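Local coordinates for protein sgbp-b (Bacteroides uniformis, PDB 7K44) that probably binds xyloglucan at the surface of a human gut bacterium, as part of a locus that recognises and breaks down this plant polysaccharide, at residues T39-E44 with N148-V153; T65-V68 with N73-V76; I92-P97 with G104-E109. All blocks are in the same frame, centred on the assembly; numbering follows the deposited sequence. Where two conformers were deposited one is given.

Contact 1 (T39-E44 with N148-V153)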
loop_
_atom_site.group_PDB
_atom_site.type_symbol
_atom_site.label_atom_id
_atom_site.label_comp_id
_atom_site.label_asym_id
_atom_site.label_seq_id
_atom_site.Cartn_x
_atom_site.Cartn_y
_atom_site.Cartn_z
ATOM N N THR A 39 -14.152 -7.485 -21.060
ATOM C CA THR A 39 -14.263 -6.841 -22.361
ATOM C C THR A 39 -13.106 -5.874 -22.540
ATOM O O THR A 39 -12.454 -5.469 -21.571
ATOM C CB THR A 39 -15.590 -6.088 -22.512
ATOM O OG1 THR A 39 -15.775 -5.742 -23.888
ATOM C CG2 THR A 39 -15.599 -4.817 -21.664
ATOM N N THR A 40 -12.868 -5.506 -23.794
ATOM C CA THR A 40 -11.889 -4.486 -24.142
ATOM C C THR A 40 -12.610 -3.176 -24.424
ATOM O O THR A 40 -13.712 -3.168 -24.984
ATOM C CB THR A 40 -11.069 -4.904 -25.366
ATOM O OG1 THR A 40 -11.942 -5.304 -26.427
ATOM C CG2 THR A 40 -10.152 -6.068 -25.021
ATOM N N PHE A 41 -11.998 -2.084 -24.030
ATOM C CA PHE A 41 -12.592 -0.765 -24.155
ATOM C C PHE A 41 -11.955 0.008 -25.306
ATOM O O PHE A 41 -10.788 -0.218 -25.647
ATOM C CB PHE A 41 -12.419 0.033 -22.857
ATOM C CG PHE A 41 -13.228 -0.502 -21.711
ATOM C CD1 PHE A 41 -14.582 -0.229 -21.617
ATOM C CD2 PHE A 41 -12.636 -1.287 -20.730
ATOM C CE1 PHE A 41 -15.338 -0.725 -20.574
ATOM C CE2 PHE A 41 -13.385 -1.788 -19.677
ATOM C CZ PHE A 41 -14.735 -1.511 -19.597
ATOM N N PRO A 42 -12.709 0.909 -25.953
ATOM C CA PRO A 42 -14.137 1.131 -25.699
ATOM C C PRO A 42 -14.952 0.013 -26.319
ATOM O O PRO A 42 -14.483 -0.643 -27.246
ATOM C CB PRO A 42 -14.412 2.446 -26.419
ATOM C CG PRO A 42 -13.446 2.444 -27.551
ATOM C CD PRO A 42 -12.193 1.804 -27.005
ATOM N N VAL A 43 -16.144 -0.220 -25.782
ATOM C CA VAL A 43 -17.020 -1.262 -26.303
ATOM C C VAL A 43 -17.741 -0.687 -27.517
ATOM O O VAL A 43 -18.566 0.221 -27.388
ATOM C CB VAL A 43 -18.008 -1.746 -25.240
ATOM C CG1 VAL A 43 -18.859 -2.865 -25.796
ATOM C CG2 VAL A 43 -17.252 -2.202 -23.985
ATOM N N GLU A 44 -17.410 -1.200 -28.693
ATOM C CA GLU A 44 -18.029 -0.812 -29.949
ATOM C C GLU A 44 -18.927 -1.940 -30.437
ATOM O O GLU A 44 -18.936 -3.047 -29.891
ATOM C CB GLU A 44 -16.960 -0.524 -31.012
ATOM C CG GLU A 44 -15.866 0.458 -30.594
ATOM C CD GLU A 44 -16.319 1.910 -30.635
ATOM O OE1 GLU A 44 -15.576 2.783 -30.137
ATOM O OE2 GLU A 44 -17.421 2.177 -31.165
ATOM N N ASN A 148 -10.073 0.630 -11.119
ATOM C CA ASN A 148 -9.946 0.682 -12.578
ATOM C C ASN A 148 -8.521 0.429 -13.070
ATOM O O ASN A 148 -8.000 1.137 -13.936
ATOM C CB ASN A 148 -10.548 1.965 -13.143
ATOM C CG ASN A 148 -12.014 2.064 -12.836
ATOM O OD1 ASN A 148 -12.795 1.214 -13.265
ATOM N ND2 ASN A 148 -12.393 3.051 -12.041
ATOM N N PHE A 149 -7.901 -0.623 -12.529
ATOM C CA PHE A 149 -6.557 -1.048 -12.906
ATOM C C PHE A 149 -6.526 -1.963 -14.141
ATOM O O PHE A 149 -5.526 -2.650 -14.376
ATOM C CB PHE A 149 -5.872 -1.752 -11.725
ATOM C CG PHE A 149 -5.522 -0.845 -10.562
ATOM C CD1 PHE A 149 -5.395 0.525 -10.720
ATOM C CD2 PHE A 149 -5.308 -1.392 -9.303
ATOM C CE1 PHE A 149 -5.065 1.338 -9.641
ATOM C CE2 PHE A 149 -4.969 -0.589 -8.216
ATOM C CZ PHE A 149 -4.847 0.778 -8.383
ATOM N N MET A 150 -7.589 -1.993 -14.931
ATOM C CA MET A 150 -7.626 -2.811 -16.134
ATOM C C MET A 150 -6.713 -2.232 -17.211
ATOM O O MET A 150 -6.530 -1.018 -17.314
ATOM C CB MET A 150 -9.049 -2.787 -16.678
ATOM C CG MET A 150 -9.588 -1.351 -16.726
ATOM S SD MET A 150 -11.342 -1.148 -16.448
ATOM C CE MET A 150 -11.486 -1.604 -14.734
ATOM N N ASP A 151 -6.147 -3.115 -18.034
ATOM C CA ASP A 151 -5.365 -2.726 -19.211
ATOM C C ASP A 151 -4.197 -1.815 -18.835
ATOM O O ASP A 151 -4.050 -0.698 -19.337
ATOM C CB ASP A 151 -6.248 -2.093 -20.291
ATOM C CG ASP A 151 -7.388 -2.991 -20.705
ATOM O OD1 ASP A 151 -7.166 -4.214 -20.835
ATOM O OD2 ASP A 151 -8.505 -2.474 -20.890
ATOM N N ILE A 152 -3.352 -2.327 -17.945
ATOM C CA ILE A 152 -2.207 -1.556 -17.479
ATOM C C ILE A 152 -1.197 -1.383 -18.602
ATOM O O ILE A 152 -0.860 -2.340 -19.317
ATOM C CB ILE A 152 -1.569 -2.223 -16.254
ATOM C CG1 ILE A 152 -2.453 -2.019 -15.032
ATOM C CG2 ILE A 152 -0.171 -1.646 -15.991
ATOM C CD1 ILE A 152 -1.914 -2.665 -13.802
ATOM N N VAL A 153 -0.703 -0.160 -18.755
ATOM C CA VAL A 153 0.345 0.155 -19.711
ATOM C C VAL A 153 1.702 0.286 -19.032
ATOM O O VAL A 153 2.711 -0.183 -19.560
ATOM C CB VAL A 153 -0.024 1.440 -20.482
ATOM C CG1 VAL A 153 1.132 1.903 -21.342
ATOM C CG2 VAL A 153 -1.262 1.198 -21.334
HETATM O O HOH W 1 -10.334 -4.372 -20.045
#
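Phe41 and Met150 meet where two beta-sandwich domains adjoin: Phe41 sits in the loop after strand 33-39 of the N-terminal sandwich, which is probably immunoglobulin-like, and Met150 in the turn leading to strand 152-157 of the IPT/TIG domain. The touch between them is a Met-aromatic contact. Met150 SD comes within 3.9 Å of Phe41 CE2. Its approach to the ring is oblique, 58° off the normal, with SD 5.0 Å from the centroid of the Phe41 ring. Chi1 (48°) and the bend at chi2 (-147°) together bring the sulfur to the ring; an unbranched, polarisable thioether suits the place because it can reach the aromatic and interact with it. Within its own loop, Phe41 has a second neighbour, as Thr39 CG2 lies 4.0 Å above one ring face, toward the rim. The polar part depends on Asp151, which has two conformers, and holds for the one described here. Its OD2 stands at the ring edge, near the plane, 4.3 Å from Phe41 CD2, where the slightly positive C-H rim is probably congenial to a carboxylate. A water joins the domains as well, donating to Asp151 OD2 at 2.8 Å and, with its other hydrogen, to Thr39 O at 2.8 Å.

Contact 2 (T65-V68 with N73-V76)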
loop_
_atom_site.group_PDB
_atom_site.type_symbol
_atom_site.label_atom_id
_atom_site.label_comp_id
_atom_site.label_asym_id
_atom_site.label_seq_id
_atom_site.Cartn_x
_atom_site.Cartn_y
_atom_site.Cartn_z
ATOM N N THR A 65 -29.800 -2.259 -20.294
ATOM C CA THR A 65 -30.899 -1.398 -19.873
ATOM C C THR A 65 -30.341 -0.068 -19.387
ATOM O O THR A 65 -29.234 0.004 -18.849
ATOM C CB THR A 65 -31.755 -2.054 -18.779
ATOM O OG1 THR A 65 -32.894 -1.221 -18.499
ATOM C CG2 THR A 65 -30.984 -2.261 -17.493
ATOM N N THR A 66 -31.122 0.998 -19.573
ATOM C CA THR A 66 -30.745 2.272 -18.972
ATOM C C THR A 66 -30.963 2.282 -17.465
ATOM O O THR A 66 -30.369 3.118 -16.773
ATOM C CB THR A 66 -31.532 3.413 -19.616
ATOM O OG1 THR A 66 -32.915 3.052 -19.680
ATOM C CG2 THR A 66 -31.011 3.698 -21.015
ATOM N N ALA A 67 -31.788 1.378 -16.944
ATOM C CA ALA A 67 -32.027 1.305 -15.511
ATOM C C ALA A 67 -30.748 0.956 -14.758
ATOM O O ALA A 67 -29.901 0.193 -15.232
ATOM C CB ALA A 67 -33.087 0.251 -15.200
ATOM N N VAL A 68 -30.628 1.525 -13.557
ATOM C CA VAL A 68 -29.537 1.243 -12.637
ATOM C C VAL A 68 -30.129 0.916 -11.273
ATOM O O VAL A 68 -31.300 1.186 -10.994
ATOM C CB VAL A 68 -28.557 2.427 -12.519
ATOM C CG1 VAL A 68 -27.877 2.691 -13.852
ATOM C CG2 VAL A 68 -29.293 3.667 -12.038
ATOM N N ASN A 73 -38.992 -3.954 -13.673
ATOM C CA ASN A 73 -39.578 -3.267 -14.826
ATOM C C ASN A 73 -38.542 -2.398 -15.537
ATOM O O ASN A 73 -38.825 -1.276 -15.959
ATOM C CB ASN A 73 -40.833 -2.470 -14.455
ATOM N N ALA A 74 -37.320 -2.913 -15.652
ATOM C CA ALA A 74 -36.296 -2.238 -16.431
ATOM C C ALA A 74 -36.577 -2.424 -17.921
ATOM O O ALA A 74 -36.921 -3.526 -18.354
ATOM C CB ALA A 74 -34.932 -2.835 -16.119
ATOM N N PRO A 75 -36.432 -1.375 -18.724
ATOM C CA PRO A 75 -36.646 -1.527 -20.165
ATOM C C PRO A 75 -35.550 -2.363 -20.807
ATOM O O PRO A 75 -34.389 -2.346 -20.389
ATOM C CB PRO A 75 -36.590 -0.087 -20.682
ATOM C CG PRO A 75 -35.742 0.633 -19.667
ATOM C CD PRO A 75 -36.111 0.015 -18.357
ATOM N N VAL A 76 -35.941 -3.104 -21.841
ATOM C CA VAL A 76 -35.000 -3.818 -22.700
ATOM C C VAL A 76 -34.464 -2.828 -23.726
ATOM O O VAL A 76 -34.950 -2.763 -24.861
ATOM C CB VAL A 76 -35.683 -5.027 -23.371
ATOM C CG1 VAL A 76 -34.684 -5.812 -24.218
ATOM C CG2 VAL A 76 -36.269 -5.931 -22.329
#
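The hydroxyl of Thr65 donates to the carbonyl of Pro75, with OG1 2.7 Å from O. The donor lies in the carbonyl plane on a lone pair, at a C=O...donor angle of 141°. The same oxygen packs against Pro75 CD (3.4 Å) and Ala74 CB (3.5 Å), and the threonine crosses the proline ring at about a right angle. Beside it the methyls of Ala67 and Ala74 meet, CB to CB at 3.7 Å; alanine fits because the two backbones run close, with CA atoms 5.6 Å apart. Thr66 OG1 also lies 3.7 Å from Pro75 CG, both residues being exposed. What fixes the hydroxyl is an ST turn: Thr65 OG1 accepts from Ala67 N at 3.2 Å with an N-H...acceptor angle of 160°, while chi1 of -174° places the oxygen opposite the backbone N and beside the carbonyl carbon. The hydroxyl thus serves both ends of the loop joining strands 59-65 and 78-80. A valine here would probably cost Pro75 O its donor and Ala67 N its acceptor, letting the two loop arms drift apart. Further out, Thr66 N bonds to Ser77 OG, and the methyl of Thr65 rests on Val107 of strand 103-110.

Contact 3 (I92-P97 with G104-E109)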
loop_
_atom_site.group_PDB
_atom_site.type_symbol
_atom_site.label_atom_id
_atom_site.label_comp_id
_atom_site.label_asym_id
_atom_site.label_seq_id
_atom_site.Cartn_x
_atom_site.Cartn_y
_atom_site.Cartn_z
ATOM N N ILE A 92 -21.055 -16.308 -19.978
ATOM C CA ILE A 92 -21.882 -16.056 -21.155
ATOM C C ILE A 92 -21.102 -15.158 -22.106
ATOM O O ILE A 92 -20.643 -14.080 -21.710
ATOM C CB ILE A 92 -23.209 -15.369 -20.777
ATOM C CG1 ILE A 92 -24.010 -16.210 -19.787
ATOM C CG2 ILE A 92 -24.030 -15.107 -22.028
ATOM C CD1 ILE A 92 -25.155 -15.430 -19.141
ATOM N N SER A 93 -20.970 -15.584 -23.362
ATOM C CA SER A 93 -20.207 -14.837 -24.352
ATOM C C SER A 93 -21.130 -14.270 -25.421
ATOM O O SER A 93 -22.061 -14.945 -25.866
ATOM C CB SER A 93 -19.144 -15.727 -25.001
ATOM O OG SER A 93 -18.123 -16.030 -24.060
ATOM N N PHE A 94 -20.859 -13.035 -25.842
ATOM C CA PHE A 94 -21.597 -12.436 -26.950
ATOM C C PHE A 94 -20.831 -11.235 -27.484
ATOM O O PHE A 94 -19.960 -10.687 -26.811
ATOM C CB PHE A 94 -23.014 -12.014 -26.532
ATOM C CG PHE A 94 -23.046 -10.935 -25.484
ATOM C CD1 PHE A 94 -23.010 -11.256 -24.137
ATOM C CD2 PHE A 94 -23.103 -9.598 -25.851
ATOM C CE1 PHE A 94 -23.034 -10.259 -23.167
ATOM C CE2 PHE A 94 -23.128 -8.594 -24.889
ATOM C CZ PHE A 94 -23.102 -8.925 -23.543
ATOM N N ASN A 95 -21.208 -10.804 -28.687
ATOM C CA ASN A 95 -20.639 -9.612 -29.306
ATOM C C ASN A 95 -21.588 -8.434 -29.101
ATOM O O ASN A 95 -22.809 -8.596 -29.181
ATOM C CB ASN A 95 -20.406 -9.847 -30.800
ATOM C CG ASN A 95 -19.385 -10.939 -31.053
ATOM O OD1 ASN A 95 -18.503 -11.174 -30.228
ATOM N ND2 ASN A 95 -19.518 -11.626 -32.177
ATOM N N ALA A 96 -21.022 -7.260 -28.821
ATOM C CA ALA A 96 -21.841 -6.113 -28.451
ATOM C C ALA A 96 -22.806 -5.771 -29.580
ATOM O O ALA A 96 -22.375 -5.628 -30.733
ATOM C CB ALA A 96 -20.958 -4.901 -28.174
ATOM N N PRO A 97 -24.096 -5.614 -29.294
ATOM C CA PRO A 97 -25.048 -5.224 -30.341
ATOM C C PRO A 97 -24.827 -3.789 -30.793
ATOM O O PRO A 97 -24.184 -2.980 -30.119
ATOM C CB PRO A 97 -26.413 -5.385 -29.660
ATOM C CG PRO A 97 -26.117 -5.281 -28.192
ATOM C CD PRO A 97 -24.750 -5.867 -28.001
ATOM N N GLY A 104 -25.523 2.136 -18.094
ATOM C CA GLY A 104 -26.711 1.571 -17.497
ATOM C C GLY A 104 -26.360 0.266 -16.812
ATOM O O GLY A 104 -25.435 0.216 -15.995
ATOM N N SER A 105 -27.077 -0.797 -17.148
ATOM C CA SER A 105 -26.838 -2.096 -16.549
ATOM C C SER A 105 -26.902 -3.161 -17.632
ATOM O O SER A 105 -27.575 -2.999 -18.655
ATOM C CB SER A 105 -27.835 -2.439 -15.424
ATOM O OG SER A 105 -27.908 -1.407 -14.443
ATOM N N LEU A 106 -26.165 -4.247 -17.405
ATOM C CA LEU A 106 -26.267 -5.452 -18.220
ATOM C C LEU A 106 -26.986 -6.512 -17.401
ATOM O O LEU A 106 -26.617 -6.758 -16.247
ATOM C CB LEU A 106 -24.873 -5.936 -18.612
ATOM C CG LEU A 106 -24.756 -7.220 -19.423
ATOM C CD1 LEU A 106 -25.648 -7.208 -20.673
ATOM C CD2 LEU A 106 -23.304 -7.431 -19.807
ATOM N N VAL A 107 -28.022 -7.119 -17.985
ATOM C CA VAL A 107 -28.938 -7.988 -17.254
ATOM C C VAL A 107 -28.952 -9.383 -17.865
ATOM O O VAL A 107 -29.017 -9.538 -19.091
ATOM C CB VAL A 107 -30.369 -7.408 -17.257
ATOM C CG1 VAL A 107 -31.247 -8.206 -16.321
ATOM C CG2 VAL A 107 -30.348 -5.931 -16.877
ATOM N N VAL A 108 -28.929 -10.398 -17.001
ATOM C CA VAL A 108 -29.213 -11.779 -17.378
ATOM C C VAL A 108 -30.505 -12.171 -16.674
ATOM O O VAL A 108 -30.539 -12.294 -15.442
ATOM C CB VAL A 108 -28.077 -12.730 -16.991
ATOM C CG1 VAL A 108 -28.444 -14.167 -17.358
ATOM C CG2 VAL A 108 -26.777 -12.311 -17.652
ATOM N N GLU A 109 -31.564 -12.371 -17.449
ATOM C CA GLU A 109 -32.876 -12.739 -16.931
ATOM C C GLU A 109 -33.046 -14.244 -17.116
ATOM O O GLU A 109 -33.103 -14.732 -18.251
ATOM C CB GLU A 109 -33.947 -11.957 -17.687
ATOM C CG GLU A 109 -35.368 -12.154 -17.193
ATOM C CD GLU A 109 -36.386 -11.448 -18.074
ATOM O OE1 GLU A 109 -36.297 -10.210 -18.219
ATOM O OE2 GLU A 109 -37.273 -12.132 -18.628
#
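Ser105 OG donates a hydrogen bond to Ala67 O, tying strand 103-110 to the loop after strand 59-65, while the next residue, Leu106, points across to Phe94 of the opposing strand. All four side chains that touch between the strands are buried and apolar, as the inside of a sandwich requires. Ile92 and Val108 reach toward each other tip to tip: Ile92 CD1 lies 3.8 Å from Val108 CG2 and 3.9 Å from CG1, and the extended isoleucine chain (chi2 166°) carries the methyl up to both branches of the valine. Branched residues suit these extended strands and together bridge a CA separation of 9.3 Å. In the second pair Leu106 CD2 approaches Phe94 CZ at 4.0 Å, at the ring edge and near its plane, so that leucine and phenylalanine meet head-on from their two strands. A chi1 of 64° tucks Phe94 CG over its own backbone, and the far end of the ring then faces the leucine. Ile51 of strand 48-54 touches both Leu106 and Val108, extending the apolar layer. Strands 91-95 and 103-110 belong to different four-stranded antiparallel sheets, and these contacts form part of the core of a two-sheet beta-sandwich, probably of immunoglobulin-like type.

How the contacts relate
Contacts 2 and 3 belong to the N-terminal sandwich, with centres 12 Å apart, and they share strand 103-110: Thr65 N lies 2.9 Å from Ser105 O, a probable hydrogen bond between neighbouring strands. Contact 3 is part of the packing between the two sheets, contact 2 ties a loop at the edge of one of them, and contact 1 joins this domain to the next. Contacts 1 and 3, with centres 17 Å apart, touch through Glu44 O and Ala96 CB at 3.2 Å; contacts 1 and 2 do not touch, their nearest atoms being about 12 Å apart. The calcium site, with Asn213 and Asp378 among its residues, belongs to the xyloglucan-binding domain instead.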